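Local coordinates for protein alpha-L-rhamnosidase (Streptomyces avermitilis, PDB 3W5M) that hydrolyses terminal non-reducing alpha-L-rhamnose residues from alpha-L-rhamnosides such as citrus flavonoids and gum arabic, and carries a calcium-dependent rhamnose-binding module, at residues N929-A934 against A956-A961; F600-N605 against W925-I930. One frame throughout, in Å; residues are numbered along the deposited sequence.

Contact 1 of 2, residues N929-A934 against A956-A961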
# COMPACT_ATOMS: atom_id res chain seq x y z
N ASN A 929 23.80 -9.63 10.86
CA ASN A 929 25.24 -9.50 11.17
C ASN A 929 25.61 -8.62 12.35
O ASN A 929 26.58 -8.90 13.07
CB ASN A 929 25.99 -9.03 9.94
CG ASN A 929 25.81 -9.98 8.77
OD1 ASN A 929 25.12 -9.67 7.81
ND2 ASN A 929 26.42 -11.15 8.86
N ILE A 930 24.84 -7.56 12.60
CA ILE A 930 25.10 -6.74 13.76
C ILE A 930 24.31 -7.32 14.92
O ILE A 930 24.86 -7.57 15.99
CB ILE A 930 24.79 -5.23 13.53
CG1 ILE A 930 25.59 -4.71 12.33
CG2 ILE A 930 25.04 -4.44 14.83
CD1 ILE A 930 25.24 -3.31 11.85
N ALA A 931 23.01 -7.54 14.70
CA ALA A 931 22.20 -8.21 15.72
C ALA A 931 22.55 -9.72 15.79
O ALA A 931 22.45 -10.33 16.83
CB ALA A 931 20.72 -7.98 15.45
N GLY A 932 22.98 -10.29 14.67
CA GLY A 932 23.37 -11.70 14.67
C GLY A 932 22.19 -12.65 14.79
O GLY A 932 22.24 -13.61 15.57
N ILE A 933 21.13 -12.38 14.03
CA ILE A 933 19.91 -13.20 14.05
C ILE A 933 19.56 -13.54 12.62
O ILE A 933 19.18 -12.66 11.85
CB ILE A 933 18.72 -12.46 14.72
CG1 ILE A 933 19.02 -12.19 16.19
CG2 ILE A 933 17.42 -13.28 14.55
CD1 ILE A 933 17.92 -11.44 16.95
N ALA A 934 19.71 -14.81 12.24
CA ALA A 934 19.45 -15.23 10.86
C ALA A 934 18.95 -16.66 10.88
O ALA A 934 19.25 -17.38 11.80
CB ALA A 934 20.71 -15.12 10.01
N ALA A 956 25.32 -3.99 20.79
CA ALA A 956 24.03 -4.16 20.09
C ALA A 956 23.07 -5.03 20.88
O ALA A 956 23.48 -5.93 21.63
CB ALA A 956 24.23 -4.72 18.69
N ARG A 957 21.78 -4.77 20.71
CA ARG A 957 20.76 -5.58 21.34
C ARG A 957 19.58 -5.66 20.37
O ARG A 957 19.28 -4.69 19.68
CB ARG A 957 20.37 -5.00 22.70
CG ARG A 957 19.03 -4.30 22.75
CD ARG A 957 18.95 -3.30 23.90
NE ARG A 957 17.57 -3.01 24.28
CZ ARG A 957 16.59 -2.62 23.45
NH1 ARG A 957 16.81 -2.48 22.15
NH2 ARG A 957 15.38 -2.40 23.94
N ALA A 958 18.95 -6.83 20.29
CA ALA A 958 17.84 -7.04 19.35
C ALA A 958 16.86 -8.07 19.90
O ALA A 958 17.25 -8.97 20.67
CB ALA A 958 18.37 -7.52 18.01
N THR A 959 15.59 -7.95 19.51
CA THR A 959 14.63 -9.03 19.74
C THR A 959 13.80 -9.20 18.47
O THR A 959 13.22 -8.23 17.96
CB THR A 959 13.70 -8.72 20.92
OG1 THR A 959 14.47 -8.54 22.12
CG2 THR A 959 12.69 -9.87 21.14
N PHE A 960 13.77 -10.42 17.95
CA PHE A 960 12.97 -10.78 16.79
C PHE A 960 11.79 -11.62 17.26
O PHE A 960 11.98 -12.63 17.92
CB PHE A 960 13.83 -11.54 15.79
CG PHE A 960 13.06 -12.11 14.64
CD1 PHE A 960 12.25 -11.30 13.83
CD2 PHE A 960 13.16 -13.47 14.34
CE1 PHE A 960 11.56 -11.84 12.76
CE2 PHE A 960 12.46 -14.02 13.28
CZ PHE A 960 11.65 -13.21 12.50
N ALA A 961 10.56 -11.19 16.93
CA ALA A 961 9.36 -11.93 17.32
C ALA A 961 9.12 -13.03 16.28
O ALA A 961 8.33 -12.86 15.33
CB ALA A 961 8.16 -10.99 17.38
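With chi1 of -56° in I930 and -64° in I933, both isoleucines set CG2 anti to the backbone N and CG1 anti to the carbonyl carbon. In I930 the CG2 branch touches strand 955-962, 4.0 Å from A956 CB, while the longer CG1-CD1 arm leads away. I933 uses both its CG2 branch and its CD1 tip: CD1 lies 4.1 Å from A958 CB, while CG2 comes obliquely to F960, 4.2 Å from its CB. Between the isoleucines the approach is tightest, methyl to methyl, where A931 CB and A958 CB are 3.5 Å apart. The evidence for a one-sided strand face is the alternation: the CB bonds of A956, A958 and F960 point toward the loop, though the F960 ring leads away from it, whereas those of R957 and T959 point away; the R957 guanidinium forms a salt bridge with E603. The loop, which links helix 923-929 to strand 934-935, packs on strand 955-962 of an antiparallel sheet in the region matched by the C-terminal domain family; its 930-to-933 direction lies 26° from that of 956-to-960. G932, first past the helix to leave helical backbone angles, takes a positive phi, which glycine adopts readily. Loop carbonyls bond elsewhere: I930 O to W971, A931 O to T969, I933 O to Y653. The contact itself is therefore buried apolar packing, in which small alanines let the helix exit lie close over the sheet.

Contact 2 of 2, residues F600-N605 against W925-I930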
# COMPACT_ATOMS: atom_id res chain seq x y z
N PHE A 600 10.72 -6.60 15.03
CA PHE A 600 12.17 -6.52 15.24
C PHE A 600 12.59 -5.27 15.97
O PHE A 600 12.49 -4.16 15.43
CB PHE A 600 12.94 -6.63 13.91
CG PHE A 600 14.36 -7.14 14.07
CD1 PHE A 600 15.40 -6.28 14.39
CD2 PHE A 600 14.64 -8.51 13.93
CE1 PHE A 600 16.70 -6.76 14.55
CE2 PHE A 600 15.93 -8.98 14.09
CZ PHE A 600 16.96 -8.11 14.40
N GLU A 601 13.08 -5.45 17.19
CA GLU A 601 13.66 -4.34 17.97
C GLU A 601 15.17 -4.38 17.79
O GLU A 601 15.77 -5.43 17.97
CB GLU A 601 13.35 -4.51 19.45
CG GLU A 601 11.90 -4.80 19.77
CD GLU A 601 11.23 -3.64 20.47
OE1 GLU A 601 11.97 -2.78 20.99
OE2 GLU A 601 9.97 -3.60 20.51
N PHE A 602 15.77 -3.25 17.44
CA PHE A 602 17.19 -3.19 17.11
C PHE A 602 17.75 -1.91 17.69
O PHE A 602 17.19 -0.83 17.46
CB PHE A 602 17.33 -3.20 15.59
CG PHE A 602 18.75 -3.07 15.08
CD1 PHE A 602 19.64 -4.13 15.16
CD2 PHE A 602 19.17 -1.90 14.47
CE1 PHE A 602 20.94 -4.02 14.65
CE2 PHE A 602 20.45 -1.77 13.96
CZ PHE A 602 21.34 -2.83 14.05
N GLU A 603 18.86 -2.02 18.43
CA GLU A 603 19.53 -0.86 19.01
C GLU A 603 21.02 -1.11 19.13
O GLU A 603 21.44 -2.17 19.59
CB GLU A 603 18.93 -0.52 20.37
CG GLU A 603 19.49 0.75 21.00
CD GLU A 603 18.95 1.00 22.39
OE1 GLU A 603 18.23 0.12 22.94
OE2 GLU A 603 19.26 2.08 22.95
N THR A 604 21.81 -0.13 18.68
CA THR A 604 23.27 -0.19 18.77
C THR A 604 23.76 1.03 19.55
O THR A 604 22.96 1.92 19.90
CB THR A 604 23.95 -0.17 17.38
OG1 THR A 604 23.88 1.14 16.81
CG2 THR A 604 23.32 -1.19 16.42
N ASN A 605 25.07 1.07 19.84
CA ASN A 605 25.73 2.25 20.40
C ASN A 605 25.86 3.44 19.43
O ASN A 605 26.24 4.53 19.86
CB ASN A 605 27.13 1.88 20.90
CG ASN A 605 28.04 1.41 19.78
OD1 ASN A 605 27.88 0.31 19.25
ND2 ASN A 605 29.01 2.25 19.41
N TRP A 925 20.93 -7.10 6.30
CA TRP A 925 22.35 -7.28 6.64
C TRP A 925 22.63 -6.87 8.09
O TRP A 925 23.34 -7.57 8.82
CB TRP A 925 23.27 -6.54 5.66
CG TRP A 925 24.74 -6.80 5.96
CD1 TRP A 925 25.54 -7.78 5.40
CD2 TRP A 925 25.56 -6.09 6.91
NE1 TRP A 925 26.82 -7.70 5.94
CE2 TRP A 925 26.85 -6.69 6.87
CE3 TRP A 925 25.35 -5.00 7.77
CZ2 TRP A 925 27.92 -6.23 7.67
CZ3 TRP A 925 26.40 -4.55 8.57
CH2 TRP A 925 27.67 -5.17 8.51
N MET A 926 22.05 -5.76 8.53
CA MET A 926 22.21 -5.36 9.90
C MET A 926 21.63 -6.39 10.87
O MET A 926 22.22 -6.66 11.92
CB MET A 926 21.55 -3.99 10.13
CG MET A 926 22.15 -2.85 9.35
SD MET A 926 21.92 -1.25 10.18
CE MET A 926 20.12 -1.17 10.10
N TYR A 927 20.46 -6.95 10.55
CA TYR A 927 19.76 -7.79 11.50
C TYR A 927 20.51 -9.12 11.61
O TYR A 927 20.68 -9.63 12.71
CB TYR A 927 18.26 -7.97 11.13
CG TYR A 927 17.56 -6.65 10.89
CD1 TYR A 927 17.91 -5.50 11.62
CD2 TYR A 927 16.58 -6.52 9.92
CE1 TYR A 927 17.29 -4.27 11.38
CE2 TYR A 927 15.97 -5.30 9.67
CZ TYR A 927 16.31 -4.18 10.42
OH TYR A 927 15.68 -2.97 10.17
N ALA A 928 21.01 -9.59 10.47
CA ALA A 928 21.74 -10.87 10.40
C ALA A 928 23.15 -10.79 10.98
O ALA A 928 23.62 -11.74 11.59
CB ALA A 928 21.77 -11.40 8.97
N ASN A 929 23.80 -9.63 10.86
CA ASN A 929 25.24 -9.50 11.17
C ASN A 929 25.61 -8.62 12.35
O ASN A 929 26.58 -8.90 13.07
CB ASN A 929 25.99 -9.03 9.94
CG ASN A 929 25.81 -9.98 8.77
OD1 ASN A 929 25.12 -9.67 7.81
ND2 ASN A 929 26.42 -11.15 8.86
N ILE A 930 24.84 -7.56 12.60
CA ILE A 930 25.10 -6.74 13.76
C ILE A 930 24.31 -7.32 14.92
O ILE A 930 24.86 -7.57 15.99
CB ILE A 930 24.79 -5.23 13.53
CG1 ILE A 930 25.59 -4.71 12.33
CG2 ILE A 930 25.04 -4.44 14.83
CD1 ILE A 930 25.24 -3.31 11.85
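The ring of F600 carries Y927 over one face, with Y927 CG 3.7 Å above the plane and displaced toward the rim, while F602 CB sits at its edge in plane. The two rings are turned 35° to each other, an oblique pairing, and their closest atoms are F600 CE1 and Y927 CD1 at 3.4 Å. The edge of the Y927 ring is turned on F602: CE1 points at the F602 face, the planes are 73° apart and the centroids 5.6 Å, an edge-to-face pair. At the edge of F602, near its plane, lies I930 CG2, which also meets T604 CG2 at 4.0 Å. M926 adds a Met-aromatic contact, its SD 5.1 Å from the F602 ring centroid and oblique to the ring; the chain is bent at its last torsion, and its nearest atom, CE, lies 3.9 Å from F602 CE2. These side chains join helix 923-929, from the end of the region matched by the six-hairpin glycosidase family, to strand 600-604 at its start, an outermost strand of the sheet continued by strand 955-962. The axes of segments 600-604 and 925-929 cross at 79° and approach to 10.3 Å. Replacing F602 with an alanine is likely to leave the Y927 edge without the ring face it points at and open a gap beside M926 and I930. Beyond the cluster, helix 607-622 covers M926 through L612 and I616, and the Y927 hydroxyl is hydrogen-bonded to H613 of that helix.

Contacts 1 and 2 are two parts of one buried interface, their centres about 5 Å apart, and share N929 and I930. Strands 600-604 and 955-962 are antiparallel neighbours, joined by a probable hydrogen bond from E601 N to T959 O (2.9 Å), and their inward side chains also touch, F600 CD2 lying 3.7 Å from F960 CB. On the opposing side, A931 N lies 3.0 Å from M926 O, a probable hydrogen bond running from the loop of contact 1 back to the helix of contact 2. Helix end and loop thus pack on adjacent strands of one sheet, consistent with a junction between the (alpha/alpha)6-barrel and the C-terminal beta-domain. Both contacts lie away from the rhamnose and calcium sites.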